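Local structure of P43 (Trichuris muris, 6QIX) at residues A[187-192]-A[257-262]; A[213-218]-A[248-253]. The protein is the major secreted protein of the parasite whipworm Trichuris muris, which tethers to matrix and inhibits the function of the host cytokine interleukin-13. One frame throughout, in Å; residues are numbered along the deposited sequence.

Contact 1: residues A[187-192]-A[257-262]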
ATOM      1  N   ASP A 187     -16.433   5.146  16.375  1.00 27.15           N
ATOM      2  CA  ASP A 187     -17.699   5.588  15.761  1.00 29.65           C
ATOM      3  C   ASP A 187     -17.482   6.735  14.763  1.00 27.00           C
ATOM      4  O   ASP A 187     -18.035   7.838  14.872  1.00 25.24           O
ATOM      5  CB  ASP A 187     -18.687   5.973  16.855  1.00 33.65           C
ATOM      6  CG  ASP A 187     -20.022   6.344  16.319  1.00 42.53           C
ATOM      7  OD1 ASP A 187     -20.455   5.718  15.329  1.00 46.31           O
ATOM      8  OD2 ASP A 187     -20.624   7.273  16.897  1.00 43.55           O
ATOM      9  N   CYS A 188     -16.675   6.431  13.756  1.00 26.04           N
ATOM     10  CA  CYS A 188     -16.269   7.427  12.793  1.00 27.16           C
ATOM     11  C   CYS A 188     -17.452   7.865  11.944  1.00 28.00           C
ATOM     12  O   CYS A 188     -18.368   7.082  11.693  1.00 28.14           O
ATOM     13  CB  CYS A 188     -15.189   6.890  11.863  1.00 27.81           C
ATOM     14  SG  CYS A 188     -13.675   6.478  12.757  1.00 29.12           S
ATOM     15  N   PRO A 189     -17.447   9.113  11.496  1.00 29.00           N
ATOM     16  CA  PRO A 189     -18.518   9.593  10.625  1.00 27.75           C
ATOM     17  C   PRO A 189     -18.530   8.865   9.289  1.00 27.29           C
ATOM     18  O   PRO A 189     -17.520   8.360   8.814  1.00 28.39           O
ATOM     19  CB  PRO A 189     -18.183  11.078  10.448  1.00 28.83           C
ATOM     20  CG  PRO A 189     -17.236  11.423  11.457  1.00 28.93           C
ATOM     21  CD  PRO A 189     -16.486  10.176  11.826  1.00 29.91           C
ATOM     22  N   ALA A 190     -19.697   8.867   8.648  1.00 27.52           N
ATOM     23  CA  ALA A 190     -19.841   8.143   7.396  1.00 30.39           C
ATOM     24  C   ALA A 190     -19.155   8.856   6.232  1.00 27.63           C
ATOM     25  O   ALA A 190     -19.232  10.087   6.092  1.00 28.60           O
ATOM     26  CB  ALA A 190     -21.326   7.969   7.065  1.00 33.33           C
ATOM     27  N   TYR A 191     -18.512   8.059   5.379  1.00 23.86           N
ATOM     28  CA  TYR A 191     -17.929   8.598   4.152  1.00 20.68           C
ATOM     29  C   TYR A 191     -19.041   9.078   3.232  1.00 23.19           C
ATOM     30  O   TYR A 191     -20.136   8.490   3.186  1.00 24.17           O
ATOM     31  CB  TYR A 191     -17.112   7.543   3.415  1.00 22.98           C
ATOM     32  CG  TYR A 191     -15.799   7.162   4.056  1.00 22.88           C
ATOM     33  CD1 TYR A 191     -14.703   8.029   4.020  1.00 22.27           C
ATOM     34  CD2 TYR A 191     -15.637   5.940   4.686  1.00 23.38           C
ATOM     35  CE1 TYR A 191     -13.501   7.691   4.613  1.00 17.88           C
ATOM     36  CE2 TYR A 191     -14.426   5.588   5.231  1.00 20.98           C
ATOM     37  CZ  TYR A 191     -13.366   6.468   5.202  1.00 19.63           C
ATOM     38  OH  TYR A 191     -12.134   6.115   5.755  1.00 21.69           O
ATOM     39  N   GLY A 192     -18.740  10.155   2.476  1.00 22.14           N
ATOM     40  CA  GLY A 192     -19.586  10.559   1.382  1.00 22.75           C
ATOM     41  C   GLY A 192     -19.325   9.699   0.168  1.00 22.33           C
ATOM     42  O   GLY A 192     -18.509   8.734   0.194  1.00 20.74           O
ATOM     43  N   ASP A 257     -11.874  12.647  16.385  1.00 27.40           N
ATOM     44  CA  ASP A 257     -10.673  12.069  16.964  1.00 27.12           C
ATOM     45  C   ASP A 257     -10.667  10.558  16.754  1.00 23.67           C
ATOM     46  O   ASP A 257     -11.694   9.885  16.914  1.00 24.71           O
ATOM     47  CB  ASP A 257     -10.573  12.393  18.452  1.00 30.76           C
ATOM     48  CG  ASP A 257      -9.251  11.925  19.060  1.00 36.02           C
ATOM     49  OD1 ASP A 257      -8.188  12.245  18.476  1.00 34.05           O
ATOM     50  OD2 ASP A 257      -9.280  11.230  20.105  1.00 40.36           O
ATOM     51  N   GLY A 258      -9.497  10.027  16.383  1.00 21.80           N
ATOM     52  CA  GLY A 258      -9.330   8.616  16.138  1.00 20.48           C
ATOM     53  C   GLY A 258      -9.678   8.203  14.731  1.00 18.09           C
ATOM     54  O   GLY A 258      -9.536   7.020  14.390  1.00 22.09           O
ATOM     55  N   CYS A 259     -10.088   9.149  13.888  1.00 17.08           N
ATOM     56  CA  CYS A 259     -10.622   8.829  12.567  1.00 17.24           C
ATOM     57  C   CYS A 259      -9.959   9.716  11.529  1.00 16.86           C
ATOM     58  O   CYS A 259     -10.220  10.925  11.495  1.00 20.28           O
ATOM     59  CB  CYS A 259     -12.142   9.054  12.513  1.00 19.42           C
ATOM     60  SG  CYS A 259     -13.131   8.181  13.769  1.00 23.76           S
ATOM     61  N   PHE A 260      -9.193   9.117  10.620  1.00 15.92           N
ATOM     62  CA  PHE A 260      -8.587   9.957   9.604  1.00 15.49           C
ATOM     63  C   PHE A 260      -9.633  10.239   8.531  1.00 14.96           C
ATOM     64  O   PHE A 260     -10.335   9.323   8.122  1.00 17.60           O
ATOM     65  CB  PHE A 260      -7.375   9.240   8.966  1.00 15.06           C
ATOM     66  CG  PHE A 260      -6.514  10.132   8.153  1.00 13.89           C
ATOM     67  CD1 PHE A 260      -5.604  10.970   8.768  1.00 15.79           C
ATOM     68  CD2 PHE A 260      -6.605  10.117   6.763  1.00 14.76           C
ATOM     69  CE1 PHE A 260      -4.787  11.777   8.023  1.00 17.19           C
ATOM     70  CE2 PHE A 260      -5.827  10.963   6.004  1.00 15.46           C
ATOM     71  CZ  PHE A 260      -4.900  11.777   6.635  1.00 16.60           C
ATOM     72  N   PRO A 261      -9.712  11.465   8.018  1.00 17.35           N
ATOM     73  CA  PRO A 261     -10.861  11.842   7.177  1.00 18.47           C
ATOM     74  C   PRO A 261     -10.798  11.487   5.695  1.00 17.94           C
ATOM     75  O   PRO A 261     -11.852  11.517   5.036  1.00 20.26           O
ATOM     76  CB  PRO A 261     -10.900  13.369   7.317  1.00 17.73           C
ATOM     77  CG  PRO A 261      -9.456  13.718   7.538  1.00 19.86           C
ATOM     78  CD  PRO A 261      -8.916  12.643   8.414  1.00 19.62           C
ATOM     79  N   LEU A 262      -9.629  11.202   5.123  1.00 15.38           N
ATOM     80  CA  LEU A 262      -9.515  11.035   3.669  1.00 13.03           C
ATOM     81  C   LEU A 262      -8.821   9.729   3.327  1.00 13.72           C
ATOM     82  O   LEU A 262      -7.729   9.447   3.830  1.00 15.35           O
ATOM     83  CB  LEU A 262      -8.734  12.177   3.064  1.00 14.38           C
ATOM     84  CG  LEU A 262      -8.667  12.202   1.546  1.00 19.11           C
ATOM     85  CD1 LEU A 262     -10.058  12.448   0.959  1.00 20.70           C
ATOM     86  CD2 LEU A 262      -7.680  13.274   1.158  1.00 20.89           C
TER
HETATM   87  O   HOH W   1      -9.904   7.757   5.897  1.00 19.15           O
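Cys-188 and Cys-259 are joined by a disulfide, and this covalent link is the firm point of a small contact between two loops. From Cys-188 CB outward, every atom meets the other cysteine. CB lies 3.8 Å from CB of Cys-259. SG then closes the bond at 2.1 Å to Cys-259 SG, with a chi3 of -87°, near the relaxed right angle of a disulfide. Both sulfurs stand anti to their own carbonyl carbons, and this aims the two side chains at each other. Pro-189 adds a loose apolar touch, its CD 4.4 Å from Cys-259 SG. The loops run almost the same way, with end-to-end directions 12° apart. A nearly equal cysteine spacing occurs earlier in the chain, where Cys-22 pairs with Cys-92. The 34-102 and 50-83 bridges are likewise echoed by 200-269 and 216-250, consistent with a disulfide pattern used twice in the chain.

Further along, Tyr-191 reaches across with the far end of its ring. CE1 comes within 4.2 Å of Pro-261 O, which sits obliquely to the ring. The hydroxyl makes no direct hydrogen bond to the other loop. A water in the plane of the ring bridges instead, 2.8 Å from Tyr-191 OH and donating to Phe-260 O at 2.8 Å. Phe-260 O also accepts a hydrogen bond from NE of Arg-253, so two donors grip this carbonyl. The Arg-253 side chain touches both cysteines and Tyr-191. The ring of Phe-260 turns away from the 187-192 loop. Pro-261 CD lies 3.5 Å above the plane of that ring, offset toward its rim, while Tyr-321 meets it edge-to-face and Met-324 of helix 315-325 also packs on it.

Contact 2: residues A[213-218]-A[248-253]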
ATOM      1  N   TYR A 213      -5.513  18.233  -3.324  1.00 22.01           N
ATOM      2  CA  TYR A 213      -6.332  19.175  -2.575  1.00 22.43           C
ATOM      3  C   TYR A 213      -7.568  19.575  -3.371  1.00 21.96           C
ATOM      4  O   TYR A 213      -8.673  19.684  -2.819  1.00 22.53           O
ATOM      5  CB  TYR A 213      -5.518  20.433  -2.241  1.00 25.88           C
ATOM      6  CG  TYR A 213      -4.426  20.241  -1.201  1.00 29.66           C
ATOM      7  CD1 TYR A 213      -4.581  19.361  -0.161  1.00 35.73           C
ATOM      8  CD2 TYR A 213      -3.248  20.950  -1.267  1.00 30.45           C
ATOM      9  CE1 TYR A 213      -3.578  19.195   0.803  1.00 36.93           C
ATOM     10  CE2 TYR A 213      -2.269  20.795  -0.341  1.00 32.08           C
ATOM     11  CZ  TYR A 213      -2.437  19.914   0.699  1.00 32.83           C
ATOM     12  OH  TYR A 213      -1.438  19.760   1.630  1.00 33.68           O
ATOM     13  N   ASP A 214      -7.389  19.836  -4.664  0.64 20.43           N
ATOM     14  CA  ASP A 214      -8.503  20.308  -5.477  0.64 23.27           C
ATOM     15  C   ASP A 214      -9.497  19.184  -5.762  0.64 22.08           C
ATOM     16  O   ASP A 214     -10.712  19.368  -5.641  0.64 23.16           O
ATOM     17  CB  ASP A 214      -7.972  20.920  -6.772  0.64 26.24           C
ATOM     18  CG  ASP A 214      -9.080  21.457  -7.658  0.64 30.73           C
ATOM     19  OD1 ASP A 214      -9.763  22.424  -7.259  0.64 32.45           O
ATOM     20  OD2 ASP A 214      -9.248  20.917  -8.772  0.64 35.14           O
ATOM     21  N   HIS A 215      -9.003  18.010  -6.144  1.00 20.62           N
ATOM     22  CA  HIS A 215      -9.894  16.925  -6.535  1.00 18.18           C
ATOM     23  C   HIS A 215     -10.675  16.383  -5.357  1.00 19.98           C
ATOM     24  O   HIS A 215     -11.852  15.982  -5.501  1.00 20.99           O
ATOM     25  CB  HIS A 215      -9.078  15.799  -7.149  1.00 19.29           C
ATOM     26  CG  HIS A 215      -9.915  14.737  -7.767  1.00 19.30           C
ATOM     27  ND1 HIS A 215     -10.707  14.978  -8.863  1.00 21.86           N
ATOM     28  CD2 HIS A 215     -10.100  13.436  -7.449  1.00 19.97           C
ATOM     29  CE1 HIS A 215     -11.325  13.867  -9.211  1.00 22.52           C
ATOM     30  NE2 HIS A 215     -10.939  12.909  -8.402  1.00 18.60           N
ATOM     31  N   CYS A 216     -10.053  16.404  -4.181  1.00 18.57           N
ATOM     32  CA  CYS A 216     -10.646  15.807  -3.004  1.00 18.49           C
ATOM     33  C   CYS A 216     -11.318  16.839  -2.137  1.00 20.22           C
ATOM     34  O   CYS A 216     -11.912  16.477  -1.123  1.00 20.42           O
ATOM     35  CB  CYS A 216      -9.583  15.047  -2.210  1.00 20.09           C
ATOM     36  SG  CYS A 216      -8.858  13.647  -3.105  1.00 21.00           S
ATOM     37  N   HIS A 217     -11.238  18.112  -2.521  1.00 22.33           N
ATOM     38  CA  HIS A 217     -11.904  19.195  -1.807  1.00 24.94           C
ATOM     39  C   HIS A 217     -11.491  19.241  -0.332  1.00 29.05           C
ATOM     40  O   HIS A 217     -12.333  19.368   0.581  1.00 31.16           O
ATOM     41  CB  HIS A 217     -13.411  19.066  -1.972  1.00 27.86           C
ATOM     42  CG  HIS A 217     -13.849  19.083  -3.397  1.00 31.25           C
ATOM     43  ND1 HIS A 217     -13.903  20.240  -4.138  1.00 34.50           N
ATOM     44  CD2 HIS A 217     -14.225  18.085  -4.228  1.00 31.60           C
ATOM     45  CE1 HIS A 217     -14.299  19.955  -5.364  1.00 34.50           C
ATOM     46  NE2 HIS A 217     -14.525  18.658  -5.437  1.00 33.61           N
ATOM     47  N   VAL A 218     -10.173  19.240  -0.116  1.00 32.99           N
ATOM     48  CA  VAL A 218      -9.587  19.324   1.213  1.00 40.63           C
ATOM     49  C   VAL A 218      -8.608  20.485   1.269  1.00 54.16           C
ATOM     50  O   VAL A 218      -8.241  21.064   0.251  1.00 53.33           O
ATOM     51  CB  VAL A 218      -8.872  18.029   1.624  1.00 36.69           C
ATOM     52  CG1 VAL A 218      -9.856  16.901   1.635  1.00 36.75           C
ATOM     53  CG2 VAL A 218      -7.730  17.720   0.680  1.00 41.09           C
ATOM     54  N   VAL A 248      -6.283   9.578  -9.195  1.00 12.92           N
ATOM     55  CA  VAL A 248      -6.707   9.373  -7.812  1.00 12.41           C
ATOM     56  C   VAL A 248      -8.230   9.416  -7.708  1.00 12.94           C
ATOM     57  O   VAL A 248      -8.930  10.116  -8.453  1.00 12.49           O
ATOM     58  CB  VAL A 248      -6.081  10.394  -6.842  1.00 17.10           C
ATOM     59  CG1 VAL A 248      -4.500  10.330  -6.817  1.00 18.75           C
ATOM     60  CG2 VAL A 248      -6.508  11.782  -7.213  1.00 19.39           C
ATOM     61  N   LYS A 249      -8.712   8.685  -6.713  1.00 13.16           N
ATOM     62  CA  LYS A 249     -10.128   8.667  -6.321  1.00 12.06           C
ATOM     63  C   LYS A 249     -10.209   8.828  -4.816  1.00 16.21           C
ATOM     64  O   LYS A 249      -9.455   8.179  -4.093  1.00 17.72           O
ATOM     65  CB  LYS A 249     -10.770   7.349  -6.733  1.00 15.37           C
ATOM     66  CG  LYS A 249     -12.230   7.230  -6.416  1.00 20.29           C
ATOM     67  CD  LYS A 249     -12.828   5.959  -6.997  1.00 21.38           C
ATOM     68  CE  LYS A 249     -13.000   6.067  -8.504  1.00 25.02           C
ATOM     69  NZ  LYS A 249     -14.063   5.177  -9.036  1.00 28.41           N
ATOM     70  N   CYS A 250     -11.096   9.704  -4.365  1.00 16.55           N
ATOM     71  CA  CYS A 250     -11.150  10.162  -2.973  1.00 20.06           C
ATOM     72  C   CYS A 250     -12.420   9.647  -2.336  1.00 18.58           C
ATOM     73  O   CYS A 250     -13.473   9.686  -2.970  1.00 18.92           O
ATOM     74  CB  CYS A 250     -11.245  11.719  -2.839  1.00 24.18           C
ATOM     75  SG  CYS A 250     -10.415  12.682  -4.020  1.00 28.83           S
ATOM     76  N   MET A 251     -12.326   9.266  -1.050  1.00 16.57           N
ATOM     77  CA  MET A 251     -13.484   9.117  -0.173  1.00 19.58           C
ATOM     78  C   MET A 251     -13.206   9.921   1.081  1.00 19.27           C
ATOM     79  O   MET A 251     -12.149   9.758   1.700  1.00 18.12           O
ATOM     80  CB  MET A 251     -13.726   7.663   0.158  1.00 27.59           C
ATOM     81  CG  MET A 251     -14.480   6.939  -0.931  1.00 40.45           C
ATOM     82  SD  MET A 251     -14.700   5.255  -0.404  1.00 51.06           S
ATOM     83  CE  MET A 251     -15.641   5.483   1.088  1.00 42.29           C
ATOM     84  N   LYS A 252     -14.165  10.758   1.474  0.65 18.81           N
ATOM     85  CA  LYS A 252     -13.953  11.720   2.548  0.65 21.11           C
ATOM     86  C   LYS A 252     -15.052  11.609   3.591  0.65 22.61           C
ATOM     87  O   LYS A 252     -16.222  11.390   3.257  0.65 21.51           O
ATOM     88  CB  LYS A 252     -13.902  13.158   1.992  0.65 20.70           C
ATOM     89  CG  LYS A 252     -13.598  14.215   3.066  0.65 25.99           C
ATOM     90  CD  LYS A 252     -13.443  15.632   2.449  0.65 27.18           C
ATOM     91  CE  LYS A 252     -13.953  16.720   3.400  0.65 30.36           C
ATOM     92  NZ  LYS A 252     -13.078  17.943   3.372  0.65 32.40           N
ATOM     93  N   ARG A 253     -14.660  11.776   4.854  1.00 21.33           N
ATOM     94  CA  ARG A 253     -15.605  11.834   5.960  1.00 20.85           C
ATOM     95  C   ARG A 253     -15.194  12.971   6.884  1.00 22.23           C
ATOM     96  O   ARG A 253     -14.069  13.484   6.836  1.00 23.26           O
ATOM     97  CB  ARG A 253     -15.670  10.488   6.691  1.00 21.94           C
ATOM     98  CG  ARG A 253     -14.371  10.122   7.365  1.00 20.84           C
ATOM     99  CD  ARG A 253     -14.461   8.725   7.973  1.00 19.98           C
ATOM    100  NE  ARG A 253     -13.153   8.294   8.473  1.00 19.66           N
ATOM    101  CZ  ARG A 253     -12.850   7.069   8.872  1.00 18.47           C
ATOM    102  NH1 ARG A 253     -13.785   6.106   8.857  1.00 20.43           N
ATOM    103  NH2 ARG A 253     -11.618   6.824   9.298  1.00 17.86           N
TER
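His-215 swings its imidazole toward the strand by holding CG anti to the backbone N, chi1 -171°. Cys-250 points its sulfur back at the helix with a chi1 of -34°, well short of a staggered -60°. The disulfide between Cys-216 and Cys-250 closes here, SG to SG at 2.0 Å, with a chi3 of -78°. It fastens the C-terminal part of helix 205-216 to the strand.

The His-215 ring lies beside this bridge. Its CD2 is 3.5 Å from Cys-250 SG, and the sulfur approaches the ring obliquely. CD2 also meets Val-248 CG2 at 4.0 Å. The polar tip, NE2, is hydrogen-bonded to Glu-196 O, outside both segments, and this helps fix the rotation of the ring.

Past the cysteines the chain leaves the helix at His-217, which has a positive phi. Its carbonyl O accepts a bond of 3.2 Å from Lys-252 NZ. The donor is tilted out of the carbonyl plane. Lys-252 has two modelled conformers and this bond belongs to one of them, so it is a less certain tie than the disulfide. In this conformer the lysine slides past Val-218, running the opposite way, with CD 3.9 Å from Val-218 CG1.

Strand 246-252 pairs antiparallel with strand 262-268, whose Leu-262 and Leu-264 pack against Cys-216. On its other side the strand bonds to Ser-195 and Ser-198, and helix 205-216 lies over the face that carries Val-248, Cys-250 and Lys-252.

How the contacts relate
The centres of contact 1 and contact 2 lie 14 Å apart, on the same side of the centre of the chain. Their segments follow the order 187-192, 213-218, 248-253, 257-262, so the disulfide loop of contact 2 is nested inside that of contact 1. The two also touch. Probable backbone hydrogen bonds run from Gly-192 N to Lys-252 O and from Arg-253 N to Pro-261 O. One bridge ties helix 205-216 to strand 246-252. The other ties the 187-192 loop to the turn between strands 246-252 and 262-268. The disulfides and backbone bonds thus hold these pieces together.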